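Local coordinates for DNA mimic protein DMP12 (Neisseria meningitidis MC58, PDB 3W1O), which acts as a DNA mimic that binds the dimeric histone-like protein HU at its DNA-binding sites and so partially prevents HU from binding DNA, at residues L8-K13 / E23-A28; Q49-W54 / S90-E95. All coordinates share one frame; numbering follows the deposited sequence.

Interaction 1. Residues L8-K13 / E23-A28; sequences LIFCLK and EMIDWA
Helix 23-28 crosses strand 8-10 nearly square on, at 102° between their directions and with the axes 10.2 Å apart at closest approach; the backbones come nearest at Phe-10 and Ala-28. Those two residues make the central contact. The methyl CB of Ala-28 sits over the middle of the Phe-10 ring, 3.5 Å from its centroid and 3° off the ring normal, an almost axial CH-pi contact that keeps all six ring carbons at similar distances from the methyl. With CG set between the backbone N and the carbonyl carbon (chi1 76°), Phe-10 reaches from the strand to the helix and lays its face against this small residue. At the ring's edge, near its plane, CD1 of Ile-25 approaches CE2 of Phe-10 at 3.9 Å. Leu-8, two residues back on the same strand face, presses its CD1 against the CB of Ala-28 from another direction, at 3.5 Å.

Further along, Leu-12 and Lys-13 pack on Trp-27. The branch CD2 of Leu-12 rests on one face of the indole, toward its rim, 3.4 Å from CE3 of Trp-27, while its other branch, CD1, meets the methyl CE of Met-24 at 3.8 Å. Lys-13 contributes aliphatic carbon: its CD lies at the indole edge, 3.7 Å from CZ2 of Trp-27. Trp-27 has CG anti to its backbone N, which swings the indole along the helix flank to these residues.

Phe-10 also touches Ile-116 and Val-37 on the two strands flanking its own, while Ile-9 points the other way, onto Ile-101 of helix 96-111. This is helix-on-sheet packing of an alpha+beta fold: helix 21-30 lies across one face of the four-stranded antiparallel sheet and helix 96-111 covers the other.

Interaction 2. Residues Q49-W54 / S90-E95; sequences QNRGLW and SDFSTE
Arg-51 and Glu-95 meet head-on in a two-pronged salt bridge. NH2 of Arg-51 gives OE2 of Glu-95 the straighter bond, 2.8 Å at 169°, with the oxygen in the guanidinium plane; NH1 of Arg-51 reaches the syn lone pair of OE1 of Glu-95 at 2.9 Å and 148°. The two flat groups are twisted 36° apart, so the pair is not coplanar. A bend at chi3 turns the arginine head toward the carboxylate.

The remaining contacts centre on the Phe-92 ring. Its CD2 lies over one face of the guanidinium, toward the rim, 3.7 Å from NH2 of Arg-51. The backbone carbonyl O of Arg-51 comes to the ring's edge, 3.3 Å from CE2 of Phe-92, and CZ of Phe-92 packs against CB of Leu-53 at 3.8 Å. Between Arg-51 and Leu-53, Gly-52 turns the chain through positive phi, closing helix 42-51 with a Schellman motif and serving as N-cap of the next helix.

OE1 of Glu-95 is also hydrogen-bonded to the OH of Tyr-48. A carboxylate gripped by three hydrogen bonds probably stays ionised, and pairing with Glu-95 probably neutralises much of the charge of Arg-51 locally.

How the interactions relate
Interactions 1 and 2 lie on opposite sides of the chain's centre, about 23 Å apart between centres, and share no secondary-structure element. Interaction 1 belongs to the sheet and its covering helix 21-30: mostly buried, apolar, and built from rings, methyls and one lysine's aliphatic chain. Interaction 2 lies among the helices, tying the junction of helices 42-51 and 53-61 to the loop that leads into helix 96-111; there a buried phenylalanine is combined with an ion pair whose arginine is exposed. Helix 96-111 links the two regions, since it covers Ile-9 and Cys-11 near interaction 1 and packs on Phe-92 and Leu-53 in interaction 2.

Interaction 1. Residues L8-K13 / E23-A28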
loop_
_atom_site.group_PDB
_atom_site.type_symbol
_atom_site.label_atom_id
_atom_site.label_comp_id
_atom_site.label_asym_id
_atom_site.label_seq_id
_atom_site.Cartn_x
_atom_site.Cartn_y
_atom_site.Cartn_z
ATOM N N LEU A 8 -7.144 1.133 -0.566
ATOM C CA LEU A 8 -6.098 2.090 -0.199
ATOM C C LEU A 8 -4.881 1.355 0.287
ATOM O O LEU A 8 -4.980 0.355 0.999
ATOM C CB LEU A 8 -6.570 3.067 0.873
ATOM C CG LEU A 8 -7.810 3.938 0.576
ATOM C CD1 LEU A 8 -8.019 4.883 1.758
ATOM C CD2 LEU A 8 -7.681 4.717 -0.743
ATOM N N ILE A 9 -3.719 1.866 -0.089
ATOM C CA ILE A 9 -2.475 1.440 0.580
ATOM C C ILE A 9 -1.928 2.742 1.114
ATOM O O ILE A 9 -1.734 3.680 0.330
ATOM C CB ILE A 9 -1.517 0.835 -0.428
ATOM C CG1 ILE A 9 -2.135 -0.476 -0.981
ATOM C CG2 ILE A 9 -0.095 0.666 0.207
ATOM C CD1 ILE A 9 -1.292 -1.220 -2.035
ATOM N N PHE A 10 -1.729 2.857 2.420
ATOM C CA PHE A 10 -1.317 4.144 2.929
ATOM C C PHE A 10 -0.582 4.076 4.268
ATOM O O PHE A 10 -0.601 3.005 4.942
ATOM C CB PHE A 10 -2.549 5.072 3.081
ATOM C CG PHE A 10 -3.425 4.759 4.286
ATOM C CD1 PHE A 10 -3.248 5.435 5.500
ATOM C CD2 PHE A 10 -4.397 3.765 4.201
ATOM C CE1 PHE A 10 -4.045 5.085 6.655
ATOM C CE2 PHE A 10 -5.184 3.440 5.324
ATOM C CZ PHE A 10 -5.001 4.127 6.545
ATOM N N CYS A 11 0.005 5.222 4.642
ATOM C CA CYS A 11 0.391 5.461 6.038
ATOM C C CYS A 11 -0.049 6.861 6.368
ATOM O O CYS A 11 -0.450 7.625 5.482
ATOM C CB CYS A 11 1.905 5.217 6.251
ATOM S SG CYS A 11 2.938 6.387 5.348
ATOM N N LEU A 12 -0.100 7.183 7.660
ATOM C CA LEU A 12 -0.323 8.522 8.084
ATOM C C LEU A 12 0.871 9.393 7.716
ATOM O O LEU A 12 2.029 8.917 7.632
ATOM C CB LEU A 12 -0.506 8.568 9.583
ATOM C CG LEU A 12 -1.695 7.749 10.058
ATOM C CD1 LEU A 12 -1.998 7.939 11.572
ATOM C CD2 LEU A 12 -2.903 8.112 9.234
ATOM N N LYS A 13 0.576 10.664 7.549
ATOM C CA LYS A 13 1.611 11.675 7.433
ATOM C C LYS A 13 2.402 11.876 8.719
ATOM O O LYS A 13 1.899 11.631 9.804
ATOM C CB LYS A 13 0.962 12.998 7.106
ATOM C CG LYS A 13 0.686 13.132 5.653
ATOM C CD LYS A 13 -0.219 14.308 5.459
ATOM C CE LYS A 13 -0.036 14.906 4.118
ATOM N NZ LYS A 13 -0.671 16.259 4.228
ATOM N N GLU A 23 -10.830 5.713 12.659
ATOM C CA GLU A 23 -10.435 7.098 12.418
ATOM C C GLU A 23 -9.227 7.238 11.472
ATOM O O GLU A 23 -9.171 8.232 10.733
ATOM C CB GLU A 23 -10.121 7.807 13.725
ATOM C CG GLU A 23 -11.341 8.176 14.510
ATOM C CD GLU A 23 -10.992 8.940 15.787
ATOM O OE1 GLU A 23 -11.458 8.525 16.875
ATOM O OE2 GLU A 23 -10.250 9.944 15.703
ATOM N N MET A 24 -8.276 6.292 11.492
ATOM C CA MET A 24 -7.131 6.321 10.543
ATOM C C MET A 24 -7.651 6.072 9.137
ATOM O O MET A 24 -7.214 6.695 8.168
ATOM C CB MET A 24 -6.074 5.232 10.820
ATOM C CG MET A 24 -5.318 5.392 12.079
ATOM S SD MET A 24 -4.265 3.940 12.474
ATOM C CE MET A 24 -2.862 4.209 11.338
ATOM N N ILE A 25 -8.577 5.119 9.016
ATOM C CA ILE A 25 -9.154 4.804 7.681
ATOM C C ILE A 25 -9.929 6.019 7.162
ATOM O O ILE A 25 -9.804 6.383 5.988
ATOM C CB ILE A 25 -10.116 3.592 7.728
ATOM C CG1 ILE A 25 -9.382 2.345 8.239
ATOM C CG2 ILE A 25 -10.728 3.299 6.324
ATOM C CD1 ILE A 25 -8.204 1.902 7.340
ATOM N N ASP A 26 -10.721 6.624 8.040
ATOM C CA ASP A 26 -11.447 7.837 7.691
ATOM C C ASP A 26 -10.473 8.917 7.227
ATOM O O ASP A 26 -10.707 9.536 6.213
ATOM C CB ASP A 26 -12.255 8.356 8.866
ATOM C CG ASP A 26 -13.407 7.434 9.260
ATOM O OD1 ASP A 26 -13.850 6.565 8.453
ATOM O OD2 ASP A 26 -13.873 7.614 10.412
ATOM N N TRP A 27 -9.368 9.100 7.951
ATOM C CA TRP A 27 -8.332 10.055 7.573
ATOM C C TRP A 27 -7.837 9.758 6.153
ATOM O O TRP A 27 -7.744 10.690 5.336
ATOM C CB TRP A 27 -7.164 10.051 8.557
ATOM C CG TRP A 27 -6.087 11.019 8.200
ATOM C CD1 TRP A 27 -5.968 12.305 8.636
ATOM C CD2 TRP A 27 -4.949 10.766 7.344
ATOM N NE1 TRP A 27 -4.836 12.867 8.112
ATOM C CE2 TRP A 27 -4.197 11.957 7.303
ATOM C CE3 TRP A 27 -4.502 9.638 6.609
ATOM C CZ2 TRP A 27 -2.996 12.089 6.545
ATOM C CZ3 TRP A 27 -3.311 9.748 5.862
ATOM C CH2 TRP A 27 -2.581 10.971 5.822
ATOM N N ALA A 28 -7.558 8.488 5.841
ATOM C CA ALA A 28 -6.986 8.158 4.528
ATOM C C ALA A 28 -7.977 8.539 3.411
ATOM O O ALA A 28 -7.580 9.171 2.431
ATOM C CB ALA A 28 -6.655 6.682 4.482
#

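Interaction 2. Residues Q49-W54 / S90-E95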
loop_
_atom_site.group_PDB
_atom_site.type_symbol
_atom_site.label_atom_id
_atom_site.label_comp_id
_atom_site.label_asym_id
_atom_site.label_seq_id
_atom_site.Cartn_x
_atom_site.Cartn_y
_atom_site.Cartn_z
ATOM N N GLN A 49 -3.277 -7.256 -11.199
ATOM C CA GLN A 49 -3.449 -8.689 -10.901
ATOM C C GLN A 49 -2.867 -9.508 -12.058
ATOM O O GLN A 49 -2.003 -10.374 -11.869
ATOM C CB GLN A 49 -4.950 -8.991 -10.748
ATOM C CG GLN A 49 -5.266 -10.490 -10.651
ATOM C CD GLN A 49 -4.487 -11.193 -9.509
ATOM O OE1 GLN A 49 -3.881 -12.245 -9.714
ATOM N NE2 GLN A 49 -4.515 -10.613 -8.330
ATOM N N ASN A 50 -3.339 -9.213 -13.263
ATOM C CA ASN A 50 -2.966 -10.012 -14.437
ATOM C C ASN A 50 -1.502 -9.812 -14.846
ATOM O O ASN A 50 -0.943 -10.572 -15.623
ATOM C CB ASN A 50 -3.963 -9.756 -15.589
ATOM C CG ASN A 50 -5.389 -10.217 -15.236
ATOM O OD1 ASN A 50 -5.575 -11.193 -14.508
ATOM N ND2 ASN A 50 -6.381 -9.502 -15.733
ATOM N N ARG A 51 -0.857 -8.816 -14.272
ATOM C CA ARG A 51 0.571 -8.643 -14.515
ATOM C C ARG A 51 1.457 -9.133 -13.401
ATOM O O ARG A 51 2.693 -9.098 -13.497
ATOM C CB ARG A 51 0.826 -7.213 -14.862
ATOM C CG ARG A 51 0.271 -7.004 -16.264
ATOM C CD ARG A 51 0.546 -5.632 -16.786
ATOM N NE ARG A 51 1.985 -5.443 -16.854
ATOM C CZ ARG A 51 2.547 -4.257 -16.712
ATOM N NH1 ARG A 51 1.745 -3.202 -16.531
ATOM N NH2 ARG A 51 3.872 -4.140 -16.755
ATOM N N GLY A 52 0.818 -9.567 -12.329
ATOM C CA GLY A 52 1.530 -10.223 -11.242
ATOM C C GLY A 52 1.976 -9.334 -10.083
ATOM O O GLY A 52 2.734 -9.787 -9.228
ATOM N N LEU A 53 1.464 -8.100 -10.013
ATOM C CA LEU A 53 1.809 -7.193 -8.936
ATOM C C LEU A 53 1.402 -7.731 -7.533
ATOM O O LEU A 53 2.186 -7.678 -6.575
ATOM C CB LEU A 53 1.233 -5.793 -9.182
ATOM C CG LEU A 53 1.421 -4.766 -8.021
ATOM C CD1 LEU A 53 2.963 -4.540 -7.687
ATOM C CD2 LEU A 53 0.797 -3.423 -8.341
ATOM N N TRP A 54 0.175 -8.235 -7.395
ATOM C CA TRP A 54 -0.287 -8.605 -6.079
ATOM C C TRP A 54 0.396 -9.889 -5.680
ATOM O O TRP A 54 0.764 -10.072 -4.508
ATOM C CB TRP A 54 -1.819 -8.724 -6.017
ATOM C CG TRP A 54 -2.497 -7.529 -6.629
ATOM C CD1 TRP A 54 -3.418 -7.550 -7.624
ATOM C CD2 TRP A 54 -2.257 -6.145 -6.330
ATOM N NE1 TRP A 54 -3.792 -6.276 -7.972
ATOM C CE2 TRP A 54 -3.102 -5.385 -7.186
ATOM C CE3 TRP A 54 -1.434 -5.473 -5.406
ATOM C CZ2 TRP A 54 -3.147 -4.005 -7.154
ATOM C CZ3 TRP A 54 -1.486 -4.074 -5.377
ATOM C CH2 TRP A 54 -2.328 -3.367 -6.243
ATOM N N SER A 90 11.272 -5.244 -9.746
ATOM C CA SER A 90 10.269 -5.870 -10.599
ATOM C C SER A 90 10.300 -5.346 -12.018
ATOM O O SER A 90 10.960 -4.348 -12.301
ATOM C CB SER A 90 8.863 -5.652 -10.045
ATOM O OG SER A 90 8.471 -4.292 -10.165
ATOM N N ASP A 91 9.526 -5.998 -12.887
ATOM C CA ASP A 91 9.423 -5.626 -14.304
ATOM C C ASP A 91 8.552 -4.388 -14.541
ATOM O O ASP A 91 8.561 -3.841 -15.623
ATOM C CB ASP A 91 8.895 -6.817 -15.130
ATOM C CG ASP A 91 9.946 -7.923 -15.268
ATOM O OD1 ASP A 91 11.148 -7.574 -15.168
ATOM O OD2 ASP A 91 9.583 -9.116 -15.446
ATOM N N PHE A 92 7.831 -3.934 -13.523
ATOM C CA PHE A 92 7.019 -2.698 -13.669
ATOM C C PHE A 92 7.456 -1.678 -12.626
ATOM O O PHE A 92 6.664 -0.861 -12.170
ATOM C CB PHE A 92 5.479 -2.976 -13.596
ATOM C CG PHE A 92 5.108 -4.128 -12.741
ATOM C CD1 PHE A 92 5.619 -4.236 -11.451
ATOM C CD2 PHE A 92 4.243 -5.111 -13.217
ATOM C CE1 PHE A 92 5.323 -5.323 -10.653
ATOM C CE2 PHE A 92 3.929 -6.201 -12.436
ATOM C CZ PHE A 92 4.488 -6.322 -11.151
ATOM N N SER A 93 8.730 -1.722 -12.235
ATOM C CA SER A 93 9.182 -0.900 -11.131
ATOM C C SER A 93 9.141 0.591 -11.474
ATOM O O SER A 93 9.315 1.427 -10.593
ATOM C CB SER A 93 10.614 -1.266 -10.762
ATOM O OG SER A 93 11.488 -0.879 -11.847
ATOM N N THR A 94 8.960 0.932 -12.751
ATOM C CA THR A 94 8.867 2.325 -13.115
ATOM C C THR A 94 7.463 2.773 -13.431
ATOM O O THR A 94 7.255 3.932 -13.798
ATOM C CB THR A 94 9.802 2.691 -14.314
ATOM O OG1 THR A 94 9.332 2.077 -15.519
ATOM C CG2 THR A 94 11.218 2.271 -14.011
ATOM N N GLU A 95 6.474 1.904 -13.259
ATOM C CA GLU A 95 5.140 2.289 -13.664
ATOM C C GLU A 95 4.514 3.083 -12.527
ATOM O O GLU A 95 4.856 2.880 -11.370
ATOM C CB GLU A 95 4.356 1.040 -14.037
ATOM C CG GLU A 95 4.971 0.414 -15.262
ATOM C CD GLU A 95 4.232 -0.782 -15.757
ATOM O OE1 GLU A 95 3.105 -1.026 -15.279
ATOM O OE2 GLU A 95 4.799 -1.504 -16.626
#